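Local coordinates for protein nidogen (Mus musculus, PDB 1NPE) that probably links laminin to other basement-membrane components, laminin being bound through the six-bladed YWTD beta-propeller that makes up this fragment, at residues I93-S98 and E104-D109; V49-D54 and T71-Q76; R114-T119 and G134-T139. All blocks are in the same frame, centred on the assembly; numbering follows the deposited sequence.

Contact 1: residues I93-S98 and E104-D109. With CD (cadmium ion), chain C.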
# COMPACT_ATOMS: atom_id res chain seq x y z
N ILE A 93 5.28 -17.58 2.90
CA ILE A 93 5.09 -16.14 2.92
C ILE A 93 3.60 -15.82 2.73
O ILE A 93 2.84 -16.66 2.23
CB ILE A 93 5.89 -15.43 1.80
CG1 ILE A 93 5.39 -15.84 0.42
CG2 ILE A 93 7.36 -15.78 1.91
CD1 ILE A 93 6.01 -15.05 -0.71
N PHE A 94 3.19 -14.64 3.17
CA PHE A 94 1.82 -14.17 3.04
C PHE A 94 1.93 -12.72 2.57
O PHE A 94 2.86 -12.02 2.96
CB PHE A 94 1.10 -14.14 4.40
CG PHE A 94 0.86 -15.49 5.01
CD1 PHE A 94 -0.40 -16.09 4.95
CD2 PHE A 94 1.87 -16.14 5.72
CE1 PHE A 94 -0.65 -17.31 5.59
CE2 PHE A 94 1.63 -17.35 6.36
CZ PHE A 94 0.37 -17.94 6.30
N TRP A 95 0.99 -12.26 1.75
CA TRP A 95 1.04 -10.87 1.32
C TRP A 95 -0.31 -10.30 0.95
O TRP A 95 -1.26 -11.04 0.66
CB TRP A 95 2.05 -10.66 0.17
CG TRP A 95 1.60 -11.13 -1.18
CD1 TRP A 95 0.95 -10.38 -2.13
CD2 TRP A 95 1.82 -12.41 -1.77
NE1 TRP A 95 0.78 -11.11 -3.28
CE2 TRP A 95 1.31 -12.36 -3.09
CE3 TRP A 95 2.43 -13.59 -1.32
CZ2 TRP A 95 1.37 -13.46 -3.96
CZ3 TRP A 95 2.49 -14.68 -2.19
CH2 TRP A 95 1.97 -14.60 -3.50
N THR A 96 -0.41 -8.98 1.00
CA THR A 96 -1.63 -8.28 0.64
C THR A 96 -1.45 -7.68 -0.74
O THR A 96 -0.34 -7.30 -1.13
CB THR A 96 -1.93 -7.13 1.63
OG1 THR A 96 -0.82 -6.23 1.68
CG2 THR A 96 -2.20 -7.69 3.02
N ASP A 97 -2.54 -7.61 -1.49
CA ASP A 97 -2.54 -7.05 -2.83
C ASP A 97 -3.80 -6.20 -2.89
O ASP A 97 -4.90 -6.73 -2.91
CB ASP A 97 -2.58 -8.16 -3.88
CG ASP A 97 -2.44 -7.63 -5.30
OD1 ASP A 97 -3.01 -6.56 -5.62
OD2 ASP A 97 -1.77 -8.30 -6.10
N SER A 98 -3.62 -4.88 -2.90
CA SER A 98 -4.73 -3.94 -2.91
C SER A 98 -5.31 -3.62 -4.29
O SER A 98 -6.22 -2.80 -4.42
CB SER A 98 -4.32 -2.65 -2.21
OG SER A 98 -3.23 -2.05 -2.90
N GLU A 104 -2.52 -13.67 -0.51
CA GLU A 104 -2.01 -14.93 -0.99
C GLU A 104 -0.94 -15.50 -0.06
O GLU A 104 -0.36 -14.79 0.76
CB GLU A 104 -1.44 -14.79 -2.40
CG GLU A 104 -2.43 -14.24 -3.42
CD GLU A 104 -1.97 -14.46 -4.85
OE1 GLU A 104 -1.63 -15.61 -5.18
OE2 GLU A 104 -1.95 -13.50 -5.64
N VAL A 105 -0.73 -16.80 -0.17
CA VAL A 105 0.26 -17.49 0.62
C VAL A 105 1.05 -18.34 -0.38
O VAL A 105 0.51 -18.75 -1.41
CB VAL A 105 -0.40 -18.35 1.72
CG1 VAL A 105 -1.37 -19.37 1.12
CG2 VAL A 105 0.67 -19.04 2.56
N ALA A 106 2.34 -18.51 -0.13
CA ALA A 106 3.20 -19.30 -1.02
C ALA A 106 4.46 -19.75 -0.29
O ALA A 106 4.73 -19.30 0.82
CB ALA A 106 3.58 -18.47 -2.25
N LYS A 107 5.21 -20.66 -0.91
CA LYS A 107 6.45 -21.16 -0.32
C LYS A 107 7.48 -20.03 -0.31
O LYS A 107 7.34 -19.06 -1.05
CB LYS A 107 6.99 -22.33 -1.13
CG LYS A 107 6.14 -23.59 -1.03
CD LYS A 107 6.68 -24.71 -1.91
CE LYS A 107 8.07 -25.17 -1.49
NZ LYS A 107 8.48 -26.39 -2.24
N MET A 108 8.52 -20.17 0.51
CA MET A 108 9.57 -19.15 0.60
C MET A 108 10.14 -18.76 -0.77
O MET A 108 10.47 -17.60 -0.99
CB MET A 108 10.71 -19.63 1.50
CG MET A 108 10.32 -20.00 2.91
SD MET A 108 9.82 -18.61 3.90
CE MET A 108 11.15 -18.48 5.02
N ASP A 109 10.28 -19.74 -1.67
CA ASP A 109 10.81 -19.46 -3.00
C ASP A 109 9.77 -18.94 -4.00
O ASP A 109 10.04 -18.80 -5.19
CB ASP A 109 11.55 -20.68 -3.58
CG ASP A 109 10.66 -21.91 -3.77
OD1 ASP A 109 9.41 -21.80 -3.69
OD2 ASP A 109 11.22 -23.00 -4.01
CD CD C . -8.60 -2.75 -4.26
O HOH W 1 -1.11 -11.03 -5.44
O HOH W 2 -11.05 -2.40 -4.42
O HOH W 3 -7.88 -0.24 -3.95
O HOH W 4 -8.33 -2.52 -6.91
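Trp95 and Glu104 face each other as an antiparallel hydrogen-bonded pair, and their side chains leave the same face of the hairpin. The indole, with CG set between its own backbone N and carbonyl carbon (chi1 76°), lies back over the neighbouring strand. Glu104 CB sits above one ring face in a CH-pi contact, 3.6 Å from the centroid of the six-membered ring of Trp95. Ala106 CB meets the same indole at its edge, 3.9 Å from Trp95 CZ3. Beyond CB the glutamate continues across the benzo part of the indole, its carboxylate plane turned 36° from the ring. The carboxylate is gripped mainly by Arg113 and also by Arg102. A water donates to Glu104 OE2 and to Asp97 OD2 and accepts from Trp95 NE1, so one molecule bridges three side chains and lies between two carboxylates that are probably both negative. On the other face Phe94 and Val105 run side by side, and Val105 CG2 stands 3.9 Å from the Phe94 ring centroid, over the face. Main-chain bonds close both hydrogen-bonded pairs, the straightest being Ile93 N to Ala106 O at 2.8 Å (167°). Past the strand end Ser98 O binds cadmium at 2.4 Å, with Asp101 and Val122 among the other ligands. Phe94 to Asp97 are an FWTD version of the YWTD signature, placed here on the second strand of a four-stranded propeller blade.

Contact 2: residues V49-D54 and T71-Q76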
# COMPACT_ATOMS: atom_id res chain seq x y z
N VAL A 49 16.92 -13.83 6.34
CA VAL A 49 16.61 -13.33 5.01
C VAL A 49 15.54 -12.24 5.04
O VAL A 49 14.51 -12.38 5.72
CB VAL A 49 16.17 -14.49 4.06
CG1 VAL A 49 15.86 -13.96 2.66
CG2 VAL A 49 17.25 -15.54 3.98
N VAL A 50 15.80 -11.17 4.30
CA VAL A 50 14.89 -10.04 4.19
C VAL A 50 13.96 -10.23 2.98
O VAL A 50 14.43 -10.53 1.88
CB VAL A 50 15.68 -8.71 4.03
CG1 VAL A 50 14.73 -7.52 3.89
CG2 VAL A 50 16.62 -8.50 5.21
N TYR A 51 12.65 -10.10 3.20
CA TYR A 51 11.67 -10.21 2.13
C TYR A 51 11.03 -8.84 1.88
O TYR A 51 10.90 -8.03 2.82
CB TYR A 51 10.58 -11.23 2.48
CG TYR A 51 11.03 -12.68 2.41
CD1 TYR A 51 11.88 -13.21 3.37
CD2 TYR A 51 10.59 -13.51 1.38
CE1 TYR A 51 12.30 -14.53 3.31
CE2 TYR A 51 11.00 -14.84 1.31
CZ TYR A 51 11.85 -15.34 2.28
OH TYR A 51 12.29 -16.64 2.21
N TRP A 52 10.61 -8.59 0.64
CA TRP A 52 10.00 -7.31 0.27
C TRP A 52 9.01 -7.40 -0.88
O TRP A 52 8.98 -8.37 -1.63
CB TRP A 52 11.07 -6.27 -0.10
CG TRP A 52 11.82 -6.58 -1.39
CD1 TRP A 52 11.38 -6.39 -2.67
CD2 TRP A 52 13.12 -7.16 -1.50
NE1 TRP A 52 12.32 -6.82 -3.57
CE2 TRP A 52 13.40 -7.29 -2.88
CE3 TRP A 52 14.08 -7.57 -0.56
CZ2 TRP A 52 14.60 -7.83 -3.34
CZ3 TRP A 52 15.28 -8.11 -1.03
CH2 TRP A 52 15.52 -8.24 -2.41
N THR A 53 8.19 -6.35 -0.99
CA THR A 53 7.23 -6.24 -2.08
C THR A 53 7.59 -4.97 -2.83
O THR A 53 8.00 -3.97 -2.23
CB THR A 53 5.77 -6.14 -1.58
OG1 THR A 53 5.56 -4.89 -0.91
CG2 THR A 53 5.44 -7.30 -0.65
N ASP A 54 7.44 -5.03 -4.15
CA ASP A 54 7.74 -3.91 -5.03
C ASP A 54 6.51 -3.63 -5.88
O ASP A 54 6.02 -4.52 -6.58
CB ASP A 54 8.94 -4.29 -5.91
CG ASP A 54 9.02 -3.44 -7.16
OD1 ASP A 54 9.15 -4.02 -8.26
OD2 ASP A 54 8.96 -2.20 -7.05
N THR A 71 17.16 -11.26 -5.15
CA THR A 71 16.51 -12.17 -6.10
C THR A 71 14.99 -12.06 -6.04
O THR A 71 14.40 -12.04 -4.96
CB THR A 71 16.90 -13.64 -5.86
OG1 THR A 71 16.41 -14.08 -4.59
CG2 THR A 71 18.41 -13.82 -5.90
N THR A 72 14.37 -11.97 -7.21
CA THR A 72 12.92 -11.87 -7.33
C THR A 72 12.30 -13.26 -7.36
O THR A 72 12.76 -14.13 -8.10
CB THR A 72 12.55 -11.13 -8.62
OG1 THR A 72 13.22 -9.87 -8.65
CG2 THR A 72 11.05 -10.90 -8.69
N ILE A 73 11.28 -13.49 -6.53
CA ILE A 73 10.62 -14.79 -6.50
C ILE A 73 9.28 -14.81 -7.23
O ILE A 73 8.90 -15.84 -7.79
CB ILE A 73 10.47 -15.37 -5.06
CG1 ILE A 73 9.80 -14.35 -4.12
CG2 ILE A 73 11.83 -15.80 -4.52
CD1 ILE A 73 9.66 -14.84 -2.68
N ILE A 74 8.58 -13.68 -7.25
CA ILE A 74 7.29 -13.59 -7.94
C ILE A 74 7.14 -12.31 -8.75
O ILE A 74 7.47 -11.22 -8.27
CB ILE A 74 6.09 -13.70 -6.96
CG1 ILE A 74 6.18 -15.01 -6.15
CG2 ILE A 74 4.79 -13.65 -7.74
CD1 ILE A 74 5.01 -15.25 -5.21
N ARG A 75 6.63 -12.45 -9.98
CA ARG A 75 6.40 -11.33 -10.90
C ARG A 75 5.02 -11.44 -11.54
O ARG A 75 4.29 -10.45 -11.64
CB ARG A 75 7.42 -11.34 -12.05
CG ARG A 75 8.87 -11.46 -11.68
CD ARG A 75 9.71 -11.66 -12.94
NE ARG A 75 11.09 -12.05 -12.62
CZ ARG A 75 12.08 -11.18 -12.43
NH1 ARG A 75 11.85 -9.88 -12.54
NH2 ARG A 75 13.29 -11.62 -12.12
N GLN A 76 4.68 -12.65 -11.99
CA GLN A 76 3.42 -12.92 -12.67
C GLN A 76 2.17 -12.69 -11.82
O GLN A 76 2.22 -12.77 -10.60
CB GLN A 76 3.39 -14.37 -13.17
CG GLN A 76 4.66 -14.86 -13.87
CD GLN A 76 5.00 -14.09 -15.14
OE1 GLN A 76 6.18 -13.94 -15.48
NE2 GLN A 76 3.98 -13.63 -15.85
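Tyr51 and Ile73 make the apolar part of this contact. Ile73 CD1 comes to the edge of the phenol ring, near its plane, at 4.2 Å from Tyr51 CE2. The CB of Ile73 is directed at the other strand, and with CD1 anti to CA (chi2 -178°) the terminal methyl is at full reach from the backbone. A looser van der Waals approach brings the indole to the backbone at the start of the other strand, where Trp52 CH2 lies 4.4 Å from Thr71 N. Strand 59-64 runs between the two segments, and the closest pair of CA atoms, Trp52 and Thr72, is 9.3 Å apart; the backbones therefore pair with that middle strand rather than with each other. A classic beta bulge at Ile73 and Ile74 interrupts the regular pairing of the outer strand. The hydroxyls of Tyr51 and Thr71 both turn to the middle strand, to Arg62 NH1 and Arg62 O respectively. What meets directly between the two segments is thus a thin contact of dispersion forces, with directional bonding left to the strand between, so that the second and fourth strands of the blade are held together largely through the third.

Contact 3: residues R114-T119 and G134-T139; sequences RVLFDT and GNLYWT
Phe117 sets out with its CB directed toward strand 135-139, and its ring ends beside Trp138. With CG anti to its own carbonyl carbon (chi1 -59°), the phenyl is carried into the interface between two blades, where Ser151 and Arg158 also touch it. Along the ring, Phe117 CD2 is 3.8 Å from Trp138 CH2. The next atom, Phe117 CE2, makes the closest approach, 3.6 Å to Trp138 CH2, and also reaches Trp138 CZ3. Leu136 CD2 lies near the ring plane at the edge, 4.4 Å from Phe117 CE2. At the tip, Phe117 CZ is still 4.1 Å from Trp138 CH2. The centroids of the phenyl and the six-membered indole ring are 5.2 Å apart with planes inclined at 35°. Beside it Leu116 and Leu136 meet tip to tip, their CD2 methyls 3.7 Å apart. Leu116 and Phe117 belong to a classic beta bulge, and both direct their CB atoms toward the next blade. Trp138 also packs on Ile103 and Leu121. The atoms that meet are all carbon and the strand axes lie 11.6 Å apart, so cohesion between the blades here rests on hydrophobic burial and dispersion rather than on directional bonds.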
# COMPACT_ATOMS: atom_id res chain seq x y z
N ARG A 114 -1.31 -19.79 -3.51
CA ARG A 114 -2.69 -20.09 -3.15
C ARG A 114 -3.33 -18.79 -2.69
O ARG A 114 -2.73 -18.05 -1.91
CB ARG A 114 -2.78 -21.13 -2.02
CG ARG A 114 -4.14 -21.16 -1.33
CD ARG A 114 -4.33 -22.34 -0.38
NE ARG A 114 -5.56 -22.18 0.40
CZ ARG A 114 -5.83 -22.84 1.52
NH1 ARG A 114 -4.96 -23.72 2.01
NH2 ARG A 114 -6.94 -22.56 2.21
N VAL A 115 -4.51 -18.50 -3.21
CA VAL A 115 -5.24 -17.31 -2.81
C VAL A 115 -5.95 -17.68 -1.52
O VAL A 115 -6.92 -18.44 -1.52
CB VAL A 115 -6.27 -16.88 -3.89
CG1 VAL A 115 -7.09 -15.69 -3.40
CG2 VAL A 115 -5.54 -16.51 -5.19
N LEU A 116 -5.44 -17.16 -0.41
CA LEU A 116 -6.01 -17.43 0.90
C LEU A 116 -7.37 -16.75 1.06
O LEU A 116 -8.33 -17.38 1.50
CB LEU A 116 -5.04 -16.99 2.01
CG LEU A 116 -5.13 -17.73 3.35
CD1 LEU A 116 -4.94 -19.23 3.13
CD2 LEU A 116 -4.07 -17.19 4.30
N PHE A 117 -7.45 -15.48 0.68
CA PHE A 117 -8.69 -14.72 0.77
C PHE A 117 -8.79 -13.77 -0.41
O PHE A 117 -7.78 -13.22 -0.84
CB PHE A 117 -8.75 -13.88 2.06
CG PHE A 117 -8.63 -14.68 3.33
CD1 PHE A 117 -9.67 -15.51 3.74
CD2 PHE A 117 -7.48 -14.59 4.12
CE1 PHE A 117 -9.57 -16.24 4.93
CE2 PHE A 117 -7.37 -15.31 5.31
CZ PHE A 117 -8.42 -16.14 5.72
N ASP A 118 -9.99 -13.53 -0.91
CA ASP A 118 -10.15 -12.61 -2.04
C ASP A 118 -11.52 -11.95 -2.12
O ASP A 118 -11.93 -11.48 -3.19
CB ASP A 118 -9.80 -13.30 -3.36
CG ASP A 118 -10.77 -14.40 -3.73
OD1 ASP A 118 -11.57 -14.82 -2.86
OD2 ASP A 118 -10.72 -14.84 -4.90
N THR A 119 -12.23 -11.94 -1.01
CA THR A 119 -13.54 -11.30 -0.92
C THR A 119 -13.47 -10.41 0.31
O THR A 119 -12.68 -10.68 1.21
CB THR A 119 -14.69 -12.33 -0.78
OG1 THR A 119 -14.45 -13.19 0.34
CG2 THR A 119 -14.82 -13.17 -2.05
N GLY A 134 -0.19 -19.87 15.31
CA GLY A 134 -0.93 -20.07 14.07
C GLY A 134 -1.93 -19.01 13.66
O GLY A 134 -2.94 -19.32 13.02
N ASN A 135 -1.66 -17.75 13.99
CA ASN A 135 -2.57 -16.67 13.64
C ASN A 135 -2.05 -15.64 12.64
O ASN A 135 -0.87 -15.29 12.63
CB ASN A 135 -3.07 -15.98 14.90
CG ASN A 135 -3.99 -16.86 15.71
OD1 ASN A 135 -4.96 -17.41 15.19
ND2 ASN A 135 -3.68 -17.00 16.99
N LEU A 136 -2.97 -15.14 11.82
CA LEU A 136 -2.69 -14.15 10.79
C LEU A 136 -3.53 -12.90 11.09
O LEU A 136 -4.70 -13.02 11.46
CB LEU A 136 -3.09 -14.72 9.42
CG LEU A 136 -2.77 -13.94 8.15
CD1 LEU A 136 -1.26 -13.73 8.02
CD2 LEU A 136 -3.30 -14.69 6.95
N TYR A 137 -2.94 -11.73 10.91
CA TYR A 137 -3.62 -10.45 11.16
C TYR A 137 -3.34 -9.45 10.03
O TYR A 137 -2.22 -9.37 9.53
CB TYR A 137 -3.13 -9.83 12.48
CG TYR A 137 -3.19 -10.73 13.69
CD1 TYR A 137 -2.09 -11.50 14.08
CD2 TYR A 137 -4.35 -10.81 14.48
CE1 TYR A 137 -2.13 -12.31 15.21
CE2 TYR A 137 -4.40 -11.61 15.61
CZ TYR A 137 -3.29 -12.36 15.97
OH TYR A 137 -3.35 -13.17 17.08
N TRP A 138 -4.34 -8.66 9.65
CA TRP A 138 -4.13 -7.67 8.59
C TRP A 138 -5.03 -6.47 8.71
O TRP A 138 -6.02 -6.49 9.44
CB TRP A 138 -4.30 -8.31 7.21
CG TRP A 138 -5.70 -8.75 6.88
CD1 TRP A 138 -6.67 -8.01 6.25
CD2 TRP A 138 -6.26 -10.05 7.09
NE1 TRP A 138 -7.79 -8.78 6.05
CE2 TRP A 138 -7.57 -10.03 6.56
CE3 TRP A 138 -5.78 -11.23 7.68
CZ2 TRP A 138 -8.41 -11.15 6.59
CZ3 TRP A 138 -6.62 -12.34 7.71
CH2 TRP A 138 -7.91 -12.30 7.17
N THR A 139 -4.66 -5.40 8.01
CA THR A 139 -5.46 -4.17 8.00
C THR A 139 -6.00 -3.97 6.59
O THR A 139 -5.43 -4.46 5.61
CB THR A 139 -4.64 -2.91 8.36
OG1 THR A 139 -3.77 -2.57 7.27
CG2 THR A 139 -3.82 -3.12 9.61

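From the N terminus the three contacts follow in series, with none nested and none crossed. Contact 2 closes first, joining the second and fourth strands of one blade around strand 59-64. Contact 1 then closes a tight hairpin in the next blade, and contact 3 leaves that blade's outermost strand, 114-117, to reach strand 135-139 of the blade after it. Contact 1 is the hub: Trp95 CH2 packs on Ile74 CD1, and Phe94 CD1 on Leu136 CD2 at 3.8 Å. Contacts 2 and 3, with centres about 18 Å apart, do not touch. Together they tie three consecutive propeller blades side by side.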